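C alpha-dehydrogenase (Sphingobium sp. SYK-6, PDB 4YAC) is an NADH-binding short-chain dehydrogenase/reductase that probably oxidises the alpha-carbon alcohol of lignin-derived beta-aryl ethers in their breakdown. Local coordinates at residues 69-74 / 123-128; 129-134 / 176-181; 146-151 / 257-262; 170-175 / 245-250; 219-224 / 253-258. All blocks are in the same frame, centred on the assembly; numbering follows the deposited sequence.

Contacts 1 and 2 both use helix 105-133 of the Rossmann-type fold and touch where R129 lies beside A72; contact 1 is buried and apolar apart from one threonine hydroxyl, whereas contact 2 is only partly buried and ends in a water bridge. Contact 4 is also buried, about 14 Å from contact 2 between centres, but stacks an arginine on the F247 ring beside strand 248-249, next to 180-185 in the sheet. Contacts 3 and 5 share E257 and G258 on helix 255-271, across the chain's centre from contacts 1 and 2: contact 3 is buried and sets V149 and F148 against an arginine and glutamine bonded to each other, contact 5 only partly buried. All five touch the second subunit.

Contact 1 of 5, residues 69-74 / 123-128; sequences AAYAAA and VMTVMP
T125 packs against Y71 and A72 in a buried helix-helix contact, where helix 68-81 lies beside helix 105-133 against the parallel sheet of a Rossmann-type fold. The backbones come close, with A72 CA and T125 CA 6.0 Å apart, and small residues make this possible: alanine at 72 adds nothing beyond CB, and threonine is short and branched. The methyl branch does most of the touching, T125 CG2 resting 3.8 Å from A72 CA, almost on the neighbouring helix backbone. The hydroxyl branch passes Y71 more loosely, T125 OG1 standing 4.2 Å from Y71 CG. Because OG1 sits beside its own backbone N (chi1 -62°), it can hydrogen-bond back to N121 O, one turn earlier, so this polar atom is satisfied inside its own helix while facing the ring carbons of Y71. With an alanine here both branches are gone, and a gap would probably open over the backbone of A72. Y71 turns its CG anti to the backbone N (chi1 -151°), which carries the ring off the helix towards the sheet; a large aromatic suits the wedge between helices and strand. There it meets L88 and N90 of strand 87-90, N121 of helix 105-133, and L65, a residue of the NADH site, while V126 and T125 lean on V75 and M124 packs on W108 of the second subunit.

Contact 2 of 5, residues 129-134 / 176-181; sequences RMIERG and PKYNIG
I131 lies over one face of the Y178 ring in the tightly packed half of this contact, between the end of helix 105-133 and the turn leading into strand 180-185. Its CD1 is 3.9 Å from the Y178 ring centroid, 26° off the normal, a CH-pi contact, while I131 CG2 reaches the other rim at 3.8 Å from Y178 CE1. CG1 beside the backbone N (chi1 -71°) and an extended chain beyond it are what spread these two methyls along the ring. On the opposite face lies K177 CG, so the flat ring is sandwiched by aliphatic carbons. Deeper in, I180 CD1 touches both M130 CB at 3.7 Å and I131 CG1 at 3.8 Å, apolar side chains whose branched or flexible carbons fill the gap between helix and sheet.

The turn closes the beta-alpha-beta crossover from strand 137-142 through helix 155-174 to strand 180-185. Its outer side is looser and polar. Helix 105-133 stops at G134, whose positive phi favours glycine, and its carbonyl is joined to N179 through one water, which donates to G134 O at 3.2 Å and accepts from N179 ND2 at 2.8 Å. Y178 OH leaves the apolar patch altogether to hydrogen-bond E101 of the second subunit.

Contact 3 of 5, residues 146-151 / 257-262; sequences SAFVAL and EGQKAR
V149 and F148, on the loop that follows strand 137-142, pack against R262 and Q259 of helix 255-271, the helix that follows strand 248-249 in the chain. The V149 methyl CG2 sits over the centre of the R262 guanidinium, 3.4 Å from CZ, a methyl packed on the flat face; the branch at CB lets valine set CG2 there. Over the opposite face of this group lies G258 O. In the guanidinium plane, R262 grips Q259 OE1 side-on with two nitrogens, NH2 at 2.8 Å and NE at 2.9 Å. Both come from the same face of the amide, well above the carbonyl plane. A bend in R262 (chi3 -71°) folds its end back onto this neighbour, and its remaining nitrogen, NH1, forms a salt bridge with E215.

In short-chain dehydrogenases the loop after this strand generally begins with the catalytic serine, so helix 255-271 here covers the continuation of that loop. F148 meets Q259 roughly at a right angle, ring and amide planes 69° apart, with F148 CB 3.6 Å from Q259 OE1. The backbone carbonyl of F148 is joined to Q259 by a water that donates to F148 O at 2.6 Å and accepts from Q259 NE2 at 3.1 Å; NE2 also bonds D263. V266 of the second subunit packs on F148.

Contact 4 of 5, residues 170-175 / 245-250; sequences SLRVEM and DRFWVL
R172 lays its methylenes over the F247 ring, the guanidinium running out over its rim, and so joins helix 155-174 to F247, just before the edge strand 248-249. The stacking comes first. An extended chain, CG anti to the backbone N (chi1 -169°), carries CD above the middle of the ring, where R172 CD lies 3.5 Å from the F247 centroid in a CH-pi contact. Beyond it the guanidinium continues nearly flat on the same face, its plane 3° from that of the ring, with R172 NE 3.5 Å from F247 CG. Aromatic packing follows: F247 CE2 stands 3.4 Å above the middle of the W248 ring, and W248 CD1 in turn lies at the F247 edge. The polar group is third. R172 NH1 and W248 NE1 approach to 3.5 Å, the two planes 80° apart; both are donors and do not bond each other, but converge on E265 OE1 of the second subunit, by salt bridge and hydrogen bond. A leucine in its place would probably bare part of the F247 face and leave E265 of the second subunit without its charged mate. Arginine thus serves twice, its methylenes filling an apolar site while the charge is delivered across the dimer interface to a carboxylate that the indole N-H also holds.

Contact 5 of 5, residues 219-224 / 253-258; sequences AGLKRV and PEFAEG
F255 has the backbone N of K222 at its ring edge, near the ring plane and 4.2 Å from F255 CE1, and the L221 CB methylene comes obliquely to the same CE1 at 3.8 Å. The F218 ring, one turn earlier on the helix of L221, also meets F255, planes at about 35°, and M145 touches it as well. A broad flat side chain suits this place because it can fill the space between a helix and a loop at once. The second flat group, the E254 carboxylate, is not used across this contact. E254 instead gives its stem, E254 CB lying 3.9 Å from L221 CD1 as the two side chains slide past each other in opposite directions. That leucine methyl is also 3.9 Å from E254 O, so L221 wedges over the backbone just ahead of F255, where L221 CA and E254 CA are 6.9 Å apart. A sharp bend in the glutamate (chi2 94°) turns the acid away, and OE2 forms a salt bridge with R282 of the second subunit. K222 departs from the contact along its extended chain, which brings K222 NZ beside L151 CD2, 3.9 Å away; the K222 side chain is about 11 Å from the bound NADH.

Helix 217-228 follows the unmodelled residues 190-214, which probably correspond to the substrate-binding loop, often mobile in short-chain dehydrogenases. Its L221 flank packs on residues 254-255, which come after strand 248-249 in the chain, while R286 and Y279 on helix 277-290 of the second subunit cover L221 and E254.

Contact 1 of 5, residues 69-74 / 123-128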
# COMPACT_ATOMS: atom_id res chain seq x y z
N ALA A 69 6.67 -20.89 -10.16
CA ALA A 69 6.68 -22.00 -11.10
C ALA A 69 5.45 -22.89 -10.88
O ALA A 69 4.77 -23.28 -11.84
CB ALA A 69 7.95 -22.81 -10.96
N ALA A 70 5.18 -23.19 -9.62
CA ALA A 70 4.04 -24.03 -9.28
C ALA A 70 2.73 -23.32 -9.61
O ALA A 70 1.76 -23.97 -9.98
CB ALA A 70 4.08 -24.41 -7.81
N TYR A 71 2.71 -22.00 -9.47
CA TYR A 71 1.49 -21.25 -9.77
C TYR A 71 1.16 -21.41 -11.25
O TYR A 71 0.01 -21.70 -11.61
CB TYR A 71 1.67 -19.76 -9.41
CG TYR A 71 0.38 -19.07 -9.02
CD1 TYR A 71 -0.79 -19.27 -9.74
CD2 TYR A 71 0.33 -18.22 -7.93
CE1 TYR A 71 -1.97 -18.64 -9.38
CE2 TYR A 71 -0.84 -17.58 -7.56
CZ TYR A 71 -1.99 -17.80 -8.29
OH TYR A 71 -3.16 -17.17 -7.93
N ALA A 72 2.16 -21.27 -12.10
CA ALA A 72 1.96 -21.42 -13.54
C ALA A 72 1.46 -22.83 -13.86
O ALA A 72 0.59 -23.01 -14.71
CB ALA A 72 3.23 -21.13 -14.29
N ALA A 73 2.03 -23.82 -13.18
CA ALA A 73 1.63 -25.21 -13.38
C ALA A 73 0.18 -25.42 -12.95
O ALA A 73 -0.56 -26.16 -13.60
CB ALA A 73 2.56 -26.15 -12.63
N ALA A 74 -0.20 -24.78 -11.85
CA ALA A 74 -1.55 -24.93 -11.31
C ALA A 74 -2.59 -24.31 -12.23
O ALA A 74 -3.69 -24.83 -12.38
CB ALA A 74 -1.64 -24.30 -9.93
N VAL A 123 -1.85 -12.58 -10.34
CA VAL A 123 -2.17 -11.57 -11.35
C VAL A 123 -1.25 -11.71 -12.57
O VAL A 123 -1.72 -11.68 -13.70
CB VAL A 123 -2.07 -10.14 -10.74
CG1 VAL A 123 -2.01 -9.08 -11.83
CG2 VAL A 123 -3.25 -9.88 -9.82
N MET A 124 0.04 -11.90 -12.34
CA MET A 124 0.98 -11.96 -13.46
C MET A 124 0.93 -13.31 -14.18
O MET A 124 1.38 -13.41 -15.32
CB MET A 124 2.40 -11.69 -12.97
CG MET A 124 2.59 -10.29 -12.39
SD MET A 124 1.94 -8.96 -13.42
CE MET A 124 2.77 -9.28 -14.97
N THR A 125 0.40 -14.33 -13.53
CA THR A 125 0.29 -15.64 -14.17
C THR A 125 -0.95 -15.70 -15.05
O THR A 125 -0.91 -16.24 -16.16
CB THR A 125 0.23 -16.79 -13.13
OG1 THR A 125 1.45 -16.81 -12.37
CG2 THR A 125 0.07 -18.15 -13.82
N VAL A 126 -2.05 -15.13 -14.56
CA VAL A 126 -3.35 -15.27 -15.21
C VAL A 126 -3.72 -14.11 -16.14
O VAL A 126 -4.25 -14.33 -17.23
CB VAL A 126 -4.47 -15.44 -14.15
CG1 VAL A 126 -5.86 -15.38 -14.77
CG2 VAL A 126 -4.28 -16.74 -13.39
N MET A 127 -3.47 -12.88 -15.71
CA MET A 127 -3.96 -11.72 -16.45
C MET A 127 -3.39 -11.64 -17.88
O MET A 127 -4.12 -11.29 -18.81
CB MET A 127 -3.66 -10.45 -15.65
CG MET A 127 -3.89 -9.14 -16.37
SD MET A 127 -2.36 -8.48 -17.04
CE MET A 127 -1.39 -8.17 -15.55
N PRO A 128 -2.10 -11.96 -18.07
CA PRO A 128 -1.60 -11.99 -19.45
C PRO A 128 -2.26 -13.06 -20.33
O PRO A 128 -2.35 -12.88 -21.55
CB PRO A 128 -0.11 -12.29 -19.27
CG PRO A 128 0.21 -11.75 -17.92
CD PRO A 128 -1.00 -12.04 -17.09

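Contact 2 of 5, residues 129-134 / 176-181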
# COMPACT_ATOMS: atom_id res chain seq x y z
N ARG A 129 -2.72 -14.15 -19.73
CA ARG A 129 -3.44 -15.18 -20.48
C ARG A 129 -4.82 -14.68 -20.87
O ARG A 129 -5.30 -14.95 -21.98
CB ARG A 129 -3.56 -16.46 -19.65
CG ARG A 129 -2.23 -17.01 -19.15
CD ARG A 129 -2.42 -18.35 -18.46
NE ARG A 129 -1.20 -18.83 -17.83
CZ ARG A 129 -0.90 -20.11 -17.64
NH1 ARG A 129 -1.73 -21.07 -18.06
NH2 ARG A 129 0.24 -20.45 -17.06
N MET A 130 -5.46 -13.94 -19.97
CA MET A 130 -6.76 -13.34 -20.26
C MET A 130 -6.66 -12.40 -21.46
O MET A 130 -7.49 -12.46 -22.37
CB MET A 130 -7.27 -12.56 -19.05
CG MET A 130 -7.82 -13.42 -17.93
SD MET A 130 -8.20 -12.40 -16.49
CE MET A 130 -9.03 -13.59 -15.44
N ILE A 131 -5.66 -11.53 -21.45
CA ILE A 131 -5.47 -10.56 -22.51
C ILE A 131 -5.22 -11.27 -23.84
O ILE A 131 -5.82 -10.93 -24.86
CB ILE A 131 -4.29 -9.60 -22.18
CG1 ILE A 131 -4.70 -8.67 -21.04
CG2 ILE A 131 -3.88 -8.77 -23.40
CD1 ILE A 131 -3.57 -7.88 -20.44
N GLU A 132 -4.35 -12.27 -23.80
CA GLU A 132 -3.99 -13.03 -25.00
C GLU A 132 -5.20 -13.72 -25.62
O GLU A 132 -5.31 -13.83 -26.85
CB GLU A 132 -2.90 -14.04 -24.64
CG GLU A 132 -2.65 -15.13 -25.67
CD GLU A 132 -1.55 -16.09 -25.25
OE1 GLU A 132 -1.07 -15.97 -24.10
OE2 GLU A 132 -1.18 -16.97 -26.06
N ARG A 133 -6.11 -14.19 -24.77
CA ARG A 133 -7.29 -14.92 -25.22
C ARG A 133 -8.33 -13.98 -25.83
O ARG A 133 -9.04 -14.35 -26.77
CB ARG A 133 -7.89 -15.70 -24.05
CG ARG A 133 -9.19 -16.43 -24.35
CD ARG A 133 -9.74 -17.04 -23.09
NE ARG A 133 -11.05 -17.65 -23.29
CZ ARG A 133 -11.96 -17.80 -22.33
NH1 ARG A 133 -11.72 -17.37 -21.10
NH2 ARG A 133 -13.13 -18.37 -22.61
N GLY A 134 -8.42 -12.77 -25.29
CA GLY A 134 -9.25 -11.74 -25.88
C GLY A 134 -10.74 -11.89 -25.63
O GLY A 134 -11.55 -11.35 -26.39
N PRO A 176 -9.69 -2.24 -18.03
CA PRO A 176 -10.94 -2.07 -18.79
C PRO A 176 -10.78 -2.08 -20.31
O PRO A 176 -11.70 -2.52 -20.99
CB PRO A 176 -11.44 -0.71 -18.32
CG PRO A 176 -10.93 -0.59 -16.93
CD PRO A 176 -9.56 -1.23 -16.97
N LYS A 177 -9.65 -1.62 -20.85
CA LYS A 177 -9.47 -1.62 -22.29
C LYS A 177 -9.33 -3.04 -22.85
O LYS A 177 -9.42 -3.25 -24.06
CB LYS A 177 -8.25 -0.78 -22.69
CG LYS A 177 -6.92 -1.27 -22.15
CD LYS A 177 -5.78 -0.38 -22.66
CE LYS A 177 -4.42 -0.88 -22.20
NZ LYS A 177 -4.29 -0.88 -20.72
N TYR A 178 -9.13 -4.01 -21.96
CA TYR A 178 -9.10 -5.43 -22.34
C TYR A 178 -10.37 -6.15 -21.92
O TYR A 178 -10.44 -7.38 -21.96
CB TYR A 178 -7.89 -6.13 -21.71
CG TYR A 178 -6.56 -5.58 -22.15
CD1 TYR A 178 -6.18 -5.60 -23.48
CD2 TYR A 178 -5.66 -5.05 -21.23
CE1 TYR A 178 -4.96 -5.11 -23.89
CE2 TYR A 178 -4.44 -4.56 -21.62
CZ TYR A 178 -4.09 -4.59 -22.96
OH TYR A 178 -2.87 -4.09 -23.35
N ASN A 179 -11.38 -5.39 -21.50
CA ASN A 179 -12.64 -5.94 -21.02
C ASN A 179 -12.43 -6.88 -19.84
O ASN A 179 -13.13 -7.88 -19.69
CB ASN A 179 -13.37 -6.66 -22.15
CG ASN A 179 -13.81 -5.72 -23.26
OD1 ASN A 179 -14.20 -4.58 -22.99
ND2 ASN A 179 -13.76 -6.18 -24.50
N ILE A 180 -11.46 -6.53 -19.00
CA ILE A 180 -11.19 -7.27 -17.77
C ILE A 180 -11.61 -6.41 -16.57
O ILE A 180 -11.05 -5.35 -16.33
CB ILE A 180 -9.70 -7.68 -17.66
CG1 ILE A 180 -9.35 -8.68 -18.76
CG2 ILE A 180 -9.41 -8.28 -16.28
CD1 ILE A 180 -7.87 -8.96 -18.89
N GLY A 181 -12.61 -6.89 -15.84
CA GLY A 181 -13.14 -6.17 -14.69
C GLY A 181 -12.26 -6.38 -13.47
O GLY A 181 -11.54 -7.36 -13.37
O HOH W 1 -12.38 -8.57 -25.03

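Contact 3 of 5, residues 146-151 / 257-262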
# COMPACT_ATOMS: atom_id res chain seq x y z
N SER A 146 -7.97 -2.88 6.69
CA SER A 146 -6.62 -2.45 7.06
C SER A 146 -5.91 -1.79 5.88
O SER A 146 -4.80 -1.27 6.03
CB SER A 146 -5.79 -3.63 7.56
OG SER A 146 -6.24 -4.06 8.83
N ALA A 147 -6.54 -1.82 4.71
CA ALA A 147 -6.04 -1.07 3.56
C ALA A 147 -6.46 0.40 3.67
O ALA A 147 -6.12 1.21 2.80
CB ALA A 147 -6.56 -1.67 2.27
N PHE A 148 -7.20 0.74 4.73
CA PHE A 148 -7.64 2.11 4.98
C PHE A 148 -7.30 2.59 6.39
O PHE A 148 -7.23 3.80 6.63
CB PHE A 148 -9.15 2.24 4.78
CG PHE A 148 -9.58 2.19 3.35
CD1 PHE A 148 -9.63 3.35 2.59
CD2 PHE A 148 -9.96 1.00 2.76
CE1 PHE A 148 -10.03 3.32 1.27
CE2 PHE A 148 -10.36 0.96 1.45
CZ PHE A 148 -10.40 2.12 0.70
N VAL A 149 -7.12 1.65 7.31
CA VAL A 149 -7.01 1.98 8.72
C VAL A 149 -5.87 1.25 9.41
O VAL A 149 -5.92 0.03 9.60
CB VAL A 149 -8.31 1.66 9.48
CG1 VAL A 149 -8.26 2.25 10.89
CG2 VAL A 149 -9.51 2.20 8.72
N ALA A 150 -4.85 2.00 9.81
CA ALA A 150 -3.76 1.46 10.62
C ALA A 150 -4.21 1.31 12.07
O ALA A 150 -4.91 2.18 12.59
CB ALA A 150 -2.53 2.35 10.52
N LEU A 151 -3.82 0.21 12.70
CA LEU A 151 -4.23 -0.12 14.06
C LEU A 151 -3.01 -0.53 14.88
O LEU A 151 -2.01 -0.96 14.31
CB LEU A 151 -5.25 -1.27 14.06
CG LEU A 151 -6.75 -1.05 14.30
CD1 LEU A 151 -7.21 0.39 14.18
CD2 LEU A 151 -7.53 -1.93 13.33
N GLU A 257 -18.21 7.73 8.27
CA GLU A 257 -17.89 8.94 9.03
C GLU A 257 -16.45 8.89 9.52
O GLU A 257 -15.75 9.91 9.52
CB GLU A 257 -18.85 9.12 10.21
CG GLU A 257 -20.29 9.46 9.83
CD GLU A 257 -20.40 10.65 8.89
OE1 GLU A 257 -19.96 11.75 9.27
OE2 GLU A 257 -20.92 10.48 7.76
N GLY A 258 -15.99 7.72 9.93
CA GLY A 258 -14.61 7.55 10.34
C GLY A 258 -13.65 7.77 9.18
O GLY A 258 -12.59 8.36 9.35
N GLN A 259 -14.04 7.30 8.00
CA GLN A 259 -13.20 7.44 6.81
C GLN A 259 -13.19 8.89 6.33
O GLN A 259 -12.18 9.38 5.84
CB GLN A 259 -13.68 6.51 5.70
CG GLN A 259 -12.75 6.44 4.49
CD GLN A 259 -11.34 6.03 4.86
OE1 GLN A 259 -11.13 5.07 5.62
NE2 GLN A 259 -10.35 6.76 4.35
N LYS A 260 -14.32 9.58 6.49
CA LYS A 260 -14.41 11.00 6.13
C LYS A 260 -13.40 11.82 6.92
O LYS A 260 -12.81 12.76 6.39
CB LYS A 260 -15.81 11.54 6.41
CG LYS A 260 -16.89 11.12 5.42
CD LYS A 260 -18.22 11.75 5.82
CE LYS A 260 -19.32 11.47 4.83
NZ LYS A 260 -20.55 12.24 5.18
N ALA A 261 -13.22 11.46 8.18
CA ALA A 261 -12.29 12.15 9.06
C ALA A 261 -10.85 11.90 8.63
O ALA A 261 -10.04 12.82 8.58
CB ALA A 261 -12.49 11.72 10.50
N ARG A 262 -10.55 10.64 8.31
CA ARG A 262 -9.23 10.29 7.80
C ARG A 262 -8.96 11.02 6.50
O ARG A 262 -7.86 11.53 6.28
CB ARG A 262 -9.12 8.77 7.60
CG ARG A 262 -8.99 7.99 8.90
CD ARG A 262 -8.73 6.51 8.63
NE ARG A 262 -9.91 5.83 8.10
CZ ARG A 262 -10.88 5.31 8.85
NH1 ARG A 262 -10.83 5.39 10.17
NH2 ARG A 262 -11.91 4.71 8.27
O HOH W 2 -7.48 5.91 5.06

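Contact 4 of 5, residues 170-175 / 245-250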
# COMPACT_ATOMS: atom_id res chain seq x y z
N SER A 170 -4.39 0.05 -9.49
CA SER A 170 -3.57 0.09 -10.70
C SER A 170 -4.18 -0.77 -11.80
O SER A 170 -4.25 -0.34 -12.96
CB SER A 170 -2.15 -0.37 -10.39
OG SER A 170 -1.49 0.56 -9.56
N LEU A 171 -4.61 -1.97 -11.45
CA LEU A 171 -5.32 -2.83 -12.39
C LEU A 171 -6.57 -2.13 -12.92
O LEU A 171 -6.91 -2.25 -14.10
CB LEU A 171 -5.71 -4.15 -11.71
CG LEU A 171 -4.96 -5.46 -12.00
CD1 LEU A 171 -3.64 -5.29 -12.73
CD2 LEU A 171 -4.73 -6.20 -10.70
N ARG A 172 -7.24 -1.41 -12.03
CA ARG A 172 -8.47 -0.72 -12.38
C ARG A 172 -8.28 0.25 -13.54
O ARG A 172 -9.20 0.47 -14.34
CB ARG A 172 -9.01 0.03 -11.16
CG ARG A 172 -10.42 0.56 -11.33
CD ARG A 172 -10.80 1.48 -10.18
NE ARG A 172 -12.20 1.91 -10.28
CZ ARG A 172 -12.74 2.87 -9.54
NH1 ARG A 172 -12.02 3.51 -8.63
NH2 ARG A 172 -14.02 3.19 -9.71
N VAL A 173 -7.09 0.84 -13.63
CA VAL A 173 -6.79 1.80 -14.69
C VAL A 173 -6.57 1.11 -16.04
O VAL A 173 -7.03 1.59 -17.07
CB VAL A 173 -5.53 2.64 -14.35
CG1 VAL A 173 -5.10 3.50 -15.55
CG2 VAL A 173 -5.79 3.52 -13.14
N GLU A 174 -5.86 -0.02 -16.01
CA GLU A 174 -5.33 -0.60 -17.25
C GLU A 174 -6.14 -1.77 -17.80
O GLU A 174 -6.00 -2.11 -18.98
CB GLU A 174 -3.88 -1.04 -17.01
CG GLU A 174 -2.96 0.13 -16.66
CD GLU A 174 -1.49 -0.23 -16.61
OE1 GLU A 174 -1.04 -1.09 -17.40
OE2 GLU A 174 -0.76 0.36 -15.79
N MET A 175 -6.99 -2.38 -16.99
CA MET A 175 -7.70 -3.59 -17.42
C MET A 175 -8.98 -3.36 -18.25
O MET A 175 -9.32 -4.20 -19.08
CB MET A 175 -8.03 -4.46 -16.21
CG MET A 175 -6.81 -5.12 -15.57
SD MET A 175 -5.88 -6.18 -16.71
CE MET A 175 -4.56 -5.08 -17.20
N ASP A 245 -19.74 -5.66 -11.96
CA ASP A 245 -18.44 -5.06 -12.25
C ASP A 245 -18.17 -3.86 -11.34
O ASP A 245 -17.83 -2.77 -11.81
CB ASP A 245 -18.38 -4.65 -13.73
CG ASP A 245 -16.96 -4.33 -14.19
OD1 ASP A 245 -16.00 -4.63 -13.45
OD2 ASP A 245 -16.81 -3.78 -15.30
N ARG A 246 -18.32 -4.07 -10.04
CA ARG A 246 -18.07 -3.02 -9.05
C ARG A 246 -16.65 -3.11 -8.50
O ARG A 246 -16.19 -4.20 -8.16
CB ARG A 246 -19.07 -3.13 -7.90
CG ARG A 246 -20.51 -3.10 -8.34
CD ARG A 246 -21.40 -2.57 -7.24
NE ARG A 246 -22.80 -2.63 -7.63
CZ ARG A 246 -23.65 -3.59 -7.29
NH1 ARG A 246 -23.25 -4.60 -6.53
NH2 ARG A 246 -24.91 -3.55 -7.70
N PHE A 247 -15.98 -1.98 -8.42
CA PHE A 247 -14.60 -1.97 -7.94
C PHE A 247 -14.52 -1.93 -6.42
O PHE A 247 -13.91 -2.81 -5.81
CB PHE A 247 -13.83 -0.79 -8.50
CG PHE A 247 -12.42 -0.73 -8.00
CD1 PHE A 247 -11.47 -1.63 -8.47
CD2 PHE A 247 -12.04 0.18 -7.03
CE1 PHE A 247 -10.17 -1.60 -8.00
CE2 PHE A 247 -10.75 0.22 -6.56
CZ PHE A 247 -9.81 -0.67 -7.04
N TRP A 248 -15.09 -0.89 -5.82
CA TRP A 248 -15.07 -0.74 -4.36
C TRP A 248 -16.11 -1.64 -3.69
O TRP A 248 -17.29 -1.30 -3.67
CB TRP A 248 -15.32 0.71 -3.96
CG TRP A 248 -14.23 1.66 -4.34
CD1 TRP A 248 -14.33 2.71 -5.21
CD2 TRP A 248 -12.88 1.66 -3.88
NE1 TRP A 248 -13.13 3.36 -5.31
CE2 TRP A 248 -12.22 2.73 -4.50
CE3 TRP A 248 -12.16 0.85 -2.99
CZ2 TRP A 248 -10.87 3.02 -4.27
CZ3 TRP A 248 -10.82 1.13 -2.76
CH2 TRP A 248 -10.19 2.21 -3.40
N VAL A 249 -15.66 -2.77 -3.16
CA VAL A 249 -16.55 -3.66 -2.42
C VAL A 249 -16.26 -3.49 -0.93
O VAL A 249 -15.47 -4.23 -0.34
CB VAL A 249 -16.39 -5.13 -2.85
CG1 VAL A 249 -17.53 -5.97 -2.30
CG2 VAL A 249 -16.36 -5.23 -4.38
N LEU A 250 -16.92 -2.50 -0.34
CA LEU A 250 -16.73 -2.11 1.05
C LEU A 250 -18.09 -2.10 1.74
O LEU A 250 -18.67 -1.04 1.97
CB LEU A 250 -16.09 -0.72 1.13
CG LEU A 250 -14.97 -0.38 0.15
CD1 LEU A 250 -14.76 1.12 0.07
CD2 LEU A 250 -13.68 -1.07 0.54

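Contact 5 of 5, residues 219-224 / 253-258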
# COMPACT_ATOMS: atom_id res chain seq x y z
N ALA A 219 -12.57 -0.18 16.13
CA ALA A 219 -12.49 -1.55 16.63
C ALA A 219 -13.86 -2.04 17.09
O ALA A 219 -14.20 -3.21 16.92
CB ALA A 219 -11.49 -1.63 17.77
N GLY A 220 -14.64 -1.13 17.67
CA GLY A 220 -15.97 -1.46 18.16
C GLY A 220 -16.94 -1.74 17.02
O GLY A 220 -17.74 -2.67 17.09
N LEU A 221 -16.87 -0.91 15.98
CA LEU A 221 -17.68 -1.13 14.79
C LEU A 221 -17.24 -2.42 14.14
O LEU A 221 -18.06 -3.22 13.69
CB LEU A 221 -17.55 0.04 13.82
CG LEU A 221 -18.07 1.39 14.34
CD1 LEU A 221 -17.87 2.48 13.29
CD2 LEU A 221 -19.53 1.29 14.76
N LYS A 222 -15.93 -2.63 14.10
CA LYS A 222 -15.33 -3.85 13.56
C LYS A 222 -15.84 -5.09 14.28
O LYS A 222 -16.19 -6.08 13.65
CB LYS A 222 -13.81 -3.77 13.65
CG LYS A 222 -13.05 -4.82 12.86
CD LYS A 222 -11.58 -4.43 12.77
CE LYS A 222 -10.74 -5.52 12.12
NZ LYS A 222 -9.34 -5.05 11.89
N ARG A 223 -15.89 -5.03 15.61
CA ARG A 223 -16.32 -6.19 16.40
C ARG A 223 -17.75 -6.60 16.06
O ARG A 223 -18.07 -7.79 16.02
CB ARG A 223 -16.20 -5.89 17.89
CG ARG A 223 -16.46 -7.10 18.78
CD ARG A 223 -15.42 -7.23 19.88
NE ARG A 223 -15.65 -8.39 20.73
CZ ARG A 223 -15.31 -9.63 20.43
NH1 ARG A 223 -14.71 -9.91 19.27
NH2 ARG A 223 -15.57 -10.62 21.28
N VAL A 224 -18.61 -5.62 15.80
CA VAL A 224 -20.01 -5.90 15.48
C VAL A 224 -20.16 -6.62 14.13
O VAL A 224 -20.99 -7.52 14.00
CB VAL A 224 -20.85 -4.60 15.49
CG1 VAL A 224 -22.25 -4.84 14.92
CG2 VAL A 224 -20.95 -4.04 16.90
N PRO A 253 -21.26 0.60 5.76
CA PRO A 253 -21.57 2.04 5.81
C PRO A 253 -21.13 2.69 7.13
O PRO A 253 -21.05 3.91 7.21
CB PRO A 253 -23.09 2.09 5.66
CG PRO A 253 -23.49 0.77 5.10
CD PRO A 253 -22.48 -0.21 5.57
N GLU A 254 -20.85 1.87 8.14
CA GLU A 254 -20.38 2.36 9.44
C GLU A 254 -19.11 3.18 9.31
O GLU A 254 -18.97 4.24 9.93
CB GLU A 254 -20.10 1.21 10.39
CG GLU A 254 -21.21 0.22 10.55
CD GLU A 254 -21.08 -0.97 9.63
OE1 GLU A 254 -21.11 -0.79 8.40
OE2 GLU A 254 -20.95 -2.10 10.15
N PHE A 255 -18.18 2.66 8.52
CA PHE A 255 -16.84 3.22 8.44
C PHE A 255 -16.80 4.55 7.70
O PHE A 255 -15.75 5.18 7.60
CB PHE A 255 -15.91 2.20 7.77
CG PHE A 255 -15.75 0.91 8.54
CD1 PHE A 255 -15.69 0.92 9.92
CD2 PHE A 255 -15.66 -0.30 7.88
CE1 PHE A 255 -15.55 -0.26 10.63
CE2 PHE A 255 -15.52 -1.49 8.58
CZ PHE A 255 -15.46 -1.46 9.96
N ALA A 256 -17.96 4.98 7.18
CA ALA A 256 -18.04 6.19 6.38
C ALA A 256 -17.57 7.43 7.15
O ALA A 256 -16.63 8.10 6.72
CB ALA A 256 -19.47 6.40 5.89
N GLU A 257 -18.21 7.73 8.27
CA GLU A 257 -17.89 8.94 9.03
C GLU A 257 -16.45 8.89 9.52
O GLU A 257 -15.75 9.91 9.52
CB GLU A 257 -18.85 9.12 10.21
CG GLU A 257 -20.29 9.46 9.83
CD GLU A 257 -20.40 10.65 8.89
OE1 GLU A 257 -19.96 11.75 9.27
OE2 GLU A 257 -20.92 10.48 7.76
N GLY A 258 -15.99 7.72 9.93
CA GLY A 258 -14.61 7.55 10.34
C GLY A 258 -13.65 7.77 9.18
O GLY A 258 -12.59 8.36 9.35